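Local coordinates for DNA repair protein RAD2 (Saccharomyces cerevisiae, PDB 4Q0W), which is, through the catalytic core seen here, the magnesium-binding single-stranded DNA endonuclease essential for the incision step in excision repair of damaged DNA, at residues A[18-23]-A[67-71]; A[58-62]-A[357-361]; A[179-184]-A[324-329]. All blocks are in the same frame, centred on the assembly; numbering follows the deposited sequence.

Contact 1: A[18-23]-A[67-71]; sequences LESLED and FGIRP
The CA atoms of Glu22 and Gly68 are the nearest pair across the contact, 4.6 Å apart, and one step on Asp23 N donates to Gly68 O at 2.9 Å, the donor sitting well above the carbonyl plane. Gly68 has a positive phi and is the C-prime residue of the Schellman motif that ends helix 52-66, so the chain turns here, just before strand 70-75. A water also donates to Gly68 O and to Asp23 OD1, which gives that carbonyl a second donor. Beyond the turn the Arg70 side chain bends at chi2 and chi3 and brings NH1 to Asp23 O at 3.0 Å; the bond lies in the carbonyl plane and at the edge of the guanidinium, while Trp331 makes a cation-pi contact with the same group.

The apolar part has two patches, one of them on the Phe67 ring. Leu18 CB stands 3.4 Å from the ring centroid, almost on the ring normal, a CH-pi contact, and Leu18 CD1 touches the CZ and CE2 corner. Leu21 and Ile69 run side by side and point the same way, with Leu21 CB 3.8 Å from Ile69 CG1; Met26 touches both.

Main-chain carbonyls take both direct hydrogen bonds. Asp23 OD1 lies 5.6 Å from Arg70 NH1, so the polar part of the join probably rests on main-chain oxygens rather than on a carboxylate-guanidinium pair.

Contact 2: A[58-62]-A[357-361]; sequences FRRIC and ILIPL
Phe58 O accepts the helical bond from Cys62 N at 3.0 Å, and this turn sets the two side chains that helix 58-62 offers to helix 357-361. Cys62 SG lies 3.4 Å above the plane of the Phe58 ring, displaced toward its rim, so sulfur and ring form one continuous apolar surface. Phe58 gets there with CG anti to its own N (chi1 -176°), which sends the ring outward from the helix toward Ile357 and Leu358. Leu358 CD2 meets the Phe58 ring at CZ, 3.7 Å away, and Ile357 CG2 comes to CE1 obliquely.

The short helical segments run nearly parallel, at 25°, but their axes are 11.8 Å apart. Side chains alone bridge that distance, and in this way the C-terminal helix of the modelled chain packs against helix 52-66 of the XPG N-domain. Trp349 meets the Phe58 ring edge-to-face, while Met343 and Leu339 of helix 336-347 extend the apolar cluster beside Phe58 and Leu358.

Cys62 is directed toward the partner helix. Its SG fits among three branched residues, touching Leu361 CD2 at 3.7 Å and Ile357 CG2 at 3.9 Å, with Leu358 CD2 a little farther off at 4.4 Å.

Contact 3: A[179-184]-A[324-329]; sequences LLQLNL and HDTTPF
Leu179 and Leu184 hold the Phe329 ring by apolar contact at its CE2 and CZ atoms. Leu179 CD2 comes in at the ring edge, close to its plane, 3.9 Å from Phe329 CZ; Leu184 CB approaches CE2 obliquely at the same distance. Phe329 has CG anti to its carbonyl carbon (chi1 -64°), which turns the ring back toward the leucines, and Val72 and Ile166 of the central sheet touch it too. With Phe329 replaced by an alanine the ring is gone, which is likely to open a gap between Leu179, Leu184 and the sheet residues Val72 and Ile166.

Methyl groups also lie against main-chain oxygens: Leu184 CD1 is 3.5 Å from Asp325 O and CD2 is 3.5 Å from Thr326 O, while Leu182 CD1 rests on His324 O.

Polar bridging between the segments falls to a water that donates to Leu184 O and accepts from Phe329 N, 2.8 Å from each. Within 324-329, Asp325 OD1 takes two bonds, from Thr327 N and, through its syn lone pair, from Thr327 OG1, which stiffens the loop.

That first bond makes an Asx turn, while in 179-184 Asn183, with positive phi, is the C-prime residue of a Schellman motif ending helix 172-181: a capped helix end of the I-domain covered by a turn-stabilised loop.

The three contacts join different parts of the chain: contact 1 lies within the N-domain, contact 2 ties it to the C-terminal helix, and contact 3 ties the I-domain to the loop before helix 336-347. Contacts 1 and 2 share helix 52-66, which carries Phe58 and Cys62 and ends at the turn of contact 1; their centres are 13 Å apart and their nearest atoms about 5 Å. Contact 3 lies 19 Å from contact 1 and 26 Å from contact 2, centre to centre, nested within the chain loop that contact 2 closes. Contact 2 comes nearest to the DNA, about 6 Å by nearest atoms, whereas in contact 3 the Leu179 side chain is about 9 Å from that of Asp29, a probable magnesium ligand.

Contact 1: A[18-23]-A[67-71]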
loop_
_atom_site.group_PDB
_atom_site.type_symbol
_atom_site.label_atom_id
_atom_site.label_comp_id
_atom_site.label_asym_id
_atom_site.label_seq_id
_atom_site.Cartn_x
_atom_site.Cartn_y
_atom_site.Cartn_z
ATOM N N LEU A 18 18.274 29.144 4.751
ATOM C CA LEU A 18 18.491 29.869 3.496
ATOM C C LEU A 18 19.541 30.953 3.677
ATOM O O LEU A 18 20.353 31.194 2.787
ATOM C CB LEU A 18 17.171 30.459 3.001
ATOM C CG LEU A 18 16.090 29.386 2.860
ATOM C CD1 LEU A 18 14.686 29.981 2.952
ATOM C CD2 LEU A 18 16.277 28.640 1.551
ATOM N N GLU A 19 19.546 31.573 4.857
ATOM C CA GLU A 19 20.535 32.596 5.209
ATOM C C GLU A 19 22.001 32.145 5.087
ATOM O O GLU A 19 22.894 32.963 4.820
ATOM C CB GLU A 19 20.278 33.104 6.640
ATOM C CG GLU A 19 18.977 33.901 6.834
ATOM C CD GLU A 19 17.714 33.036 6.890
ATOM O OE1 GLU A 19 17.805 31.793 6.732
ATOM O OE2 GLU A 19 16.617 33.613 7.091
ATOM N N SER A 20 22.252 30.850 5.275
ATOM C CA SER A 20 23.627 30.346 5.257
ATOM C C SER A 20 24.191 30.227 3.842
ATOM O O SER A 20 25.408 30.120 3.659
ATOM C CB SER A 20 23.723 28.995 5.971
ATOM O OG SER A 20 22.935 28.019 5.319
ATOM N N LEU A 21 23.316 30.266 2.844
ATOM C CA LEU A 21 23.746 30.061 1.463
ATOM C C LEU A 21 24.302 31.326 0.807
ATOM O O LEU A 21 24.602 31.335 -0.392
ATOM C CB LEU A 21 22.590 29.499 0.639
ATOM C CG LEU A 21 21.936 28.259 1.238
ATOM C CD1 LEU A 21 20.772 27.781 0.383
ATOM C CD2 LEU A 21 22.979 27.160 1.400
ATOM N N GLU A 22 24.443 32.388 1.599
ATOM C CA GLU A 22 24.909 33.667 1.080
ATOM C C GLU A 22 26.233 33.521 0.346
ATOM O O GLU A 22 27.154 32.897 0.864
ATOM C CB GLU A 22 25.046 34.693 2.208
ATOM C CG GLU A 22 25.575 36.022 1.733
ATOM C CD GLU A 22 25.694 37.052 2.849
ATOM O OE1 GLU A 22 26.784 37.650 2.979
ATOM O OE2 GLU A 22 24.702 37.268 3.583
ATOM N N ASP A 23 26.292 34.079 -0.868
ATOM C CA ASP A 23 27.467 34.023 -1.752
ATOM C C ASP A 23 27.768 32.660 -2.386
ATOM O O ASP A 23 28.704 32.544 -3.186
ATOM C CB ASP A 23 28.721 34.591 -1.078
ATOM C CG ASP A 23 28.577 36.059 -0.738
ATOM O OD1 ASP A 23 28.023 36.801 -1.574
ATOM O OD2 ASP A 23 29.005 36.467 0.366
ATOM N N PHE A 67 18.714 35.928 -0.818
ATOM C CA PHE A 67 19.622 35.312 0.146
ATOM C C PHE A 67 21.056 35.372 -0.350
ATOM O O PHE A 67 21.948 34.735 0.214
ATOM C CB PHE A 67 19.208 33.871 0.446
ATOM C CG PHE A 67 17.927 33.767 1.223
ATOM C CD1 PHE A 67 17.890 34.120 2.569
ATOM C CD2 PHE A 67 16.760 33.312 0.618
ATOM C CE1 PHE A 67 16.707 34.030 3.300
ATOM C CE2 PHE A 67 15.577 33.224 1.342
ATOM C CZ PHE A 67 15.555 33.588 2.690
ATOM N N GLY A 68 21.274 36.142 -1.413
ATOM C CA GLY A 68 22.616 36.379 -1.902
ATOM C C GLY A 68 23.223 35.203 -2.645
ATOM O O GLY A 68 24.443 35.139 -2.837
ATOM N N ILE A 69 22.377 34.278 -3.088
ATOM C CA ILE A 69 22.864 33.149 -3.876
ATOM C C ILE A 69 23.261 33.617 -5.274
ATOM O O ILE A 69 22.596 34.471 -5.874
ATOM C CB ILE A 69 21.816 32.004 -3.931
ATOM C CG1 ILE A 69 21.700 31.342 -2.561
ATOM C CG2 ILE A 69 22.187 30.934 -4.967
ATOM C CD1 ILE A 69 20.425 30.544 -2.379
ATOM N N ARG A 70 24.366 33.084 -5.783
ATOM C CA ARG A 70 24.788 33.366 -7.151
ATOM C C ARG A 70 24.420 32.189 -8.063
ATOM O O ARG A 70 25.195 31.232 -8.201
ATOM C CB ARG A 70 26.289 33.648 -7.196
ATOM C CG ARG A 70 26.682 34.936 -6.460
ATOM C CD ARG A 70 28.033 34.812 -5.768
ATOM N NE ARG A 70 29.151 34.815 -6.707
ATOM C CZ ARG A 70 30.323 34.223 -6.476
ATOM N NH1 ARG A 70 30.533 33.568 -5.334
ATOM N NH2 ARG A 70 31.285 34.276 -7.389
ATOM N N PRO A 71 23.232 32.253 -8.692
ATOM C CA PRO A 71 22.769 31.072 -9.427
ATOM C C PRO A 71 23.348 30.977 -10.832
ATOM O O PRO A 71 23.689 31.988 -11.439
ATOM C CB PRO A 71 21.251 31.285 -9.511
ATOM C CG PRO A 71 21.064 32.780 -9.499
ATOM C CD PRO A 71 22.281 33.380 -8.785
HETATM O O HOH W 1 21.722 36.040 3.432
HETATM O O HOH W 2 25.977 37.251 -3.624
#

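Contact 2: A[58-62]-A[357-361]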
loop_
_atom_site.group_PDB
_atom_site.type_symbol
_atom_site.label_atom_id
_atom_site.label_comp_id
_atom_site.label_asym_id
_atom_site.label_seq_id
_atom_site.Cartn_x
_atom_site.Cartn_y
_atom_site.Cartn_z
ATOM N N PHE A 58 10.297 34.547 -12.130
ATOM C CA PHE A 58 10.624 35.811 -11.461
ATOM C C PHE A 58 10.670 35.660 -9.930
ATOM O O PHE A 58 11.609 36.119 -9.277
ATOM C CB PHE A 58 9.643 36.928 -11.869
ATOM C CG PHE A 58 9.978 38.285 -11.283
ATOM C CD1 PHE A 58 9.490 38.664 -10.037
ATOM C CD2 PHE A 58 10.767 39.189 -11.991
ATOM C CE1 PHE A 58 9.800 39.924 -9.497
ATOM C CE2 PHE A 58 11.079 40.442 -11.458
ATOM C CZ PHE A 58 10.595 40.802 -10.210
ATOM N N ARG A 59 9.647 35.023 -9.375
ATOM C CA ARG A 59 9.550 34.812 -7.937
ATOM C C ARG A 59 10.699 33.958 -7.375
ATOM O O ARG A 59 11.227 34.234 -6.283
ATOM C CB ARG A 59 8.207 34.145 -7.621
ATOM C CG ARG A 59 7.981 33.842 -6.142
ATOM C CD ARG A 59 6.599 33.231 -5.916
ATOM N N ARG A 60 11.080 32.913 -8.105
ATOM C CA ARG A 60 12.170 32.054 -7.647
ATOM C C ARG A 60 13.522 32.755 -7.752
ATOM O O ARG A 60 14.366 32.622 -6.867
ATOM C CB ARG A 60 12.170 30.719 -8.407
ATOM C CG ARG A 60 10.964 29.862 -8.070
ATOM C CD ARG A 60 11.108 28.444 -8.606
ATOM N NE ARG A 60 10.013 27.590 -8.169
ATOM C CZ ARG A 60 9.906 26.304 -8.485
ATOM N NH1 ARG A 60 10.835 25.727 -9.233
ATOM N NH2 ARG A 60 8.873 25.595 -8.054
ATOM N N ILE A 61 13.722 33.507 -8.831
ATOM C CA ILE A 61 14.963 34.262 -9.014
ATOM C C ILE A 61 15.138 35.259 -7.864
ATOM O O ILE A 61 16.236 35.420 -7.319
ATOM C CB ILE A 61 14.954 35.022 -10.356
ATOM C CG1 ILE A 61 15.161 34.052 -11.523
ATOM C CG2 ILE A 61 16.024 36.118 -10.387
ATOM C CD1 ILE A 61 14.830 34.668 -12.897
ATOM N N CYS A 62 14.049 35.921 -7.491
ATOM C CA CYS A 62 14.102 36.909 -6.425
ATOM C C CYS A 62 14.454 36.247 -5.088
ATOM O O CYS A 62 15.202 36.811 -4.299
ATOM C CB CYS A 62 12.779 37.672 -6.341
ATOM S SG CYS A 62 12.534 38.822 -7.742
ATOM N N ILE A 357 9.943 45.476 -5.504
ATOM C CA ILE A 357 10.582 44.177 -5.303
ATOM C C ILE A 357 12.068 44.201 -5.663
ATOM O O ILE A 357 12.898 43.655 -4.939
ATOM C CB ILE A 357 9.848 43.068 -6.109
ATOM C CG1 ILE A 357 8.438 42.859 -5.548
ATOM C CG2 ILE A 357 10.626 41.759 -6.077
ATOM C CD1 ILE A 357 7.496 42.109 -6.472
ATOM N N LEU A 358 12.408 44.856 -6.767
ATOM C CA LEU A 358 13.744 44.728 -7.343
ATOM C C LEU A 358 14.812 45.622 -6.706
ATOM O O LEU A 358 15.970 45.214 -6.571
ATOM C CB LEU A 358 13.695 44.969 -8.859
ATOM C CG LEU A 358 13.010 43.905 -9.721
ATOM C CD1 LEU A 358 12.955 44.364 -11.175
ATOM C CD2 LEU A 358 13.752 42.559 -9.613
ATOM N N ILE A 359 14.431 46.839 -6.330
ATOM C CA ILE A 359 15.390 47.788 -5.753
ATOM C C ILE A 359 16.128 47.259 -4.502
ATOM O O ILE A 359 17.356 47.379 -4.427
ATOM C CB ILE A 359 14.756 49.196 -5.527
ATOM C CG1 ILE A 359 14.505 49.880 -6.874
ATOM C CG2 ILE A 359 15.662 50.074 -4.680
ATOM C CD1 ILE A 359 13.698 51.170 -6.778
ATOM N N PRO A 360 15.397 46.661 -3.534
ATOM C CA PRO A 360 16.110 46.066 -2.390
ATOM C C PRO A 360 17.101 44.969 -2.796
ATOM O O PRO A 360 18.120 44.801 -2.125
ATOM C CB PRO A 360 14.985 45.453 -1.549
ATOM C CG PRO A 360 13.772 46.245 -1.903
ATOM C CD PRO A 360 13.933 46.588 -3.361
ATOM N N LEU A 361 16.808 44.244 -3.875
ATOM C CA LEU A 361 17.693 43.180 -4.361
ATOM C C LEU A 361 18.976 43.708 -4.995
ATOM O O LEU A 361 20.000 43.032 -4.988
ATOM C CB LEU A 361 16.962 42.294 -5.367
ATOM C CG LEU A 361 16.222 41.066 -4.841
ATOM C CD1 LEU A 361 15.827 41.198 -3.379
ATOM C CD2 LEU A 361 14.999 40.772 -5.701
#

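Contact 3: A[179-184]-A[324-329]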
loop_
_atom_site.group_PDB
_atom_site.type_symbol
_atom_site.label_atom_id
_atom_site.label_comp_id
_atom_site.label_asym_id
_atom_site.label_seq_id
_atom_site.Cartn_x
_atom_site.Cartn_y
_atom_site.Cartn_z
ATOM N N LEU A 179 29.188 20.655 -13.438
ATOM C CA LEU A 179 29.571 21.985 -12.972
ATOM C C LEU A 179 30.162 21.919 -11.565
ATOM O O LEU A 179 31.170 22.577 -11.262
ATOM C CB LEU A 179 28.372 22.939 -12.979
ATOM C CG LEU A 179 27.723 23.266 -14.321
ATOM C CD1 LEU A 179 26.737 24.424 -14.142
ATOM C CD2 LEU A 179 28.769 23.587 -15.397
ATOM N N LEU A 180 29.534 21.128 -10.702
ATOM C CA LEU A 180 30.025 20.993 -9.338
ATOM C C LEU A 180 31.392 20.305 -9.342
ATOM O O LEU A 180 32.330 20.784 -8.705
ATOM C CB LEU A 180 29.025 20.231 -8.463
ATOM C CG LEU A 180 29.411 20.042 -6.990
ATOM C CD1 LEU A 180 29.588 21.387 -6.262
ATOM C CD2 LEU A 180 28.386 19.176 -6.271
ATOM N N GLN A 181 31.515 19.207 -10.089
ATOM C CA GLN A 181 32.780 18.460 -10.143
ATOM C C GLN A 181 33.953 19.336 -10.603
ATOM O O GLN A 181 35.085 19.143 -10.166
ATOM C CB GLN A 181 32.646 17.215 -11.031
ATOM N N LEU A 182 33.667 20.313 -11.460
ATOM C CA LEU A 182 34.698 21.212 -11.967
ATOM C C LEU A 182 34.830 22.461 -11.113
ATOM O O LEU A 182 35.509 23.411 -11.505
ATOM C CB LEU A 182 34.377 21.627 -13.396
ATOM C CG LEU A 182 34.321 20.513 -14.434
ATOM C CD1 LEU A 182 33.650 21.007 -15.697
ATOM C CD2 LEU A 182 35.730 20.028 -14.731
ATOM N N ASN A 183 34.165 22.464 -9.961
ATOM C CA ASN A 183 34.191 23.610 -9.047
ATOM C C ASN A 183 33.735 24.933 -9.691
ATOM O O ASN A 183 34.204 26.016 -9.333
ATOM C CB ASN A 183 35.577 23.754 -8.406
ATOM C CG ASN A 183 35.583 24.706 -7.225
ATOM O OD1 ASN A 183 34.672 24.687 -6.386
ATOM N ND2 ASN A 183 36.604 25.559 -7.160
ATOM N N LEU A 184 32.817 24.843 -10.647
ATOM C CA LEU A 184 32.241 26.042 -11.247
ATOM C C LEU A 184 31.093 26.568 -10.385
ATOM O O LEU A 184 30.706 27.740 -10.497
ATOM C CB LEU A 184 31.771 25.754 -12.669
ATOM C CG LEU A 184 32.875 25.333 -13.644
ATOM C CD1 LEU A 184 32.333 25.171 -15.061
ATOM C CD2 LEU A 184 34.027 26.335 -13.623
ATOM N N HIS A 324 32.166 20.019 -20.883
ATOM C CA HIS A 324 33.282 19.905 -19.939
ATOM C C HIS A 324 34.077 21.204 -19.781
ATOM O O HIS A 324 35.091 21.239 -19.076
ATOM C CB HIS A 324 34.220 18.775 -20.367
ATOM C CG HIS A 324 33.553 17.441 -20.444
ATOM N ND1 HIS A 324 33.503 16.571 -19.375
ATOM C CD2 HIS A 324 32.892 16.832 -21.457
ATOM C CE1 HIS A 324 32.844 15.482 -19.729
ATOM N NE2 HIS A 324 32.463 15.614 -20.988
ATOM N N ASP A 325 33.609 22.259 -20.440
ATOM C CA ASP A 325 34.229 23.590 -20.380
ATOM C C ASP A 325 34.512 24.031 -18.937
ATOM O O ASP A 325 33.647 23.938 -18.063
ATOM C CB ASP A 325 33.308 24.591 -21.089
ATOM C CG ASP A 325 33.877 26.003 -21.143
ATOM O OD1 ASP A 325 35.002 26.247 -20.659
ATOM O OD2 ASP A 325 33.185 26.878 -21.693
ATOM N N THR A 326 35.733 24.495 -18.690
ATOM C CA THR A 326 36.124 24.943 -17.351
ATOM C C THR A 326 36.091 26.471 -17.169
ATOM O O THR A 326 36.462 26.979 -16.115
ATOM C CB THR A 326 37.522 24.421 -16.973
ATOM O OG1 THR A 326 38.481 24.907 -17.919
ATOM C CG2 THR A 326 37.544 22.892 -16.977
ATOM N N THR A 327 35.646 27.199 -18.189
ATOM C CA THR A 327 35.515 28.652 -18.080
ATOM C C THR A 327 34.533 29.023 -16.972
ATOM O O THR A 327 33.367 28.615 -17.004
ATOM C CB THR A 327 34.994 29.265 -19.379
ATOM O OG1 THR A 327 35.826 28.863 -20.472
ATOM C CG2 THR A 327 34.977 30.785 -19.275
ATOM N N PRO A 328 34.993 29.809 -15.987
ATOM C CA PRO A 328 34.102 30.194 -14.885
ATOM C C PRO A 328 32.912 31.039 -15.364
ATOM O O PRO A 328 32.990 31.712 -16.396
ATOM C CB PRO A 328 35.015 31.021 -13.968
ATOM C CG PRO A 328 36.419 30.557 -14.301
ATOM C CD PRO A 328 36.373 30.288 -15.782
ATOM N N PHE A 329 31.808 30.989 -14.624
ATOM C CA PHE A 329 30.653 31.812 -14.958
ATOM C C PHE A 329 30.857 33.252 -14.489
ATOM O O PHE A 329 31.596 33.506 -13.532
ATOM C CB PHE A 329 29.376 31.200 -14.384
ATOM C CG PHE A 329 29.052 29.858 -14.980
ATOM C CD1 PHE A 329 28.522 29.769 -16.259
ATOM C CD2 PHE A 329 29.324 28.684 -14.287
ATOM C CE1 PHE A 329 28.241 28.529 -16.832
ATOM C CE2 PHE A 329 29.049 27.444 -14.856
ATOM C CZ PHE A 329 28.505 27.373 -16.132
HETATM O O HOH W 3 31.976 29.586 -12.192
#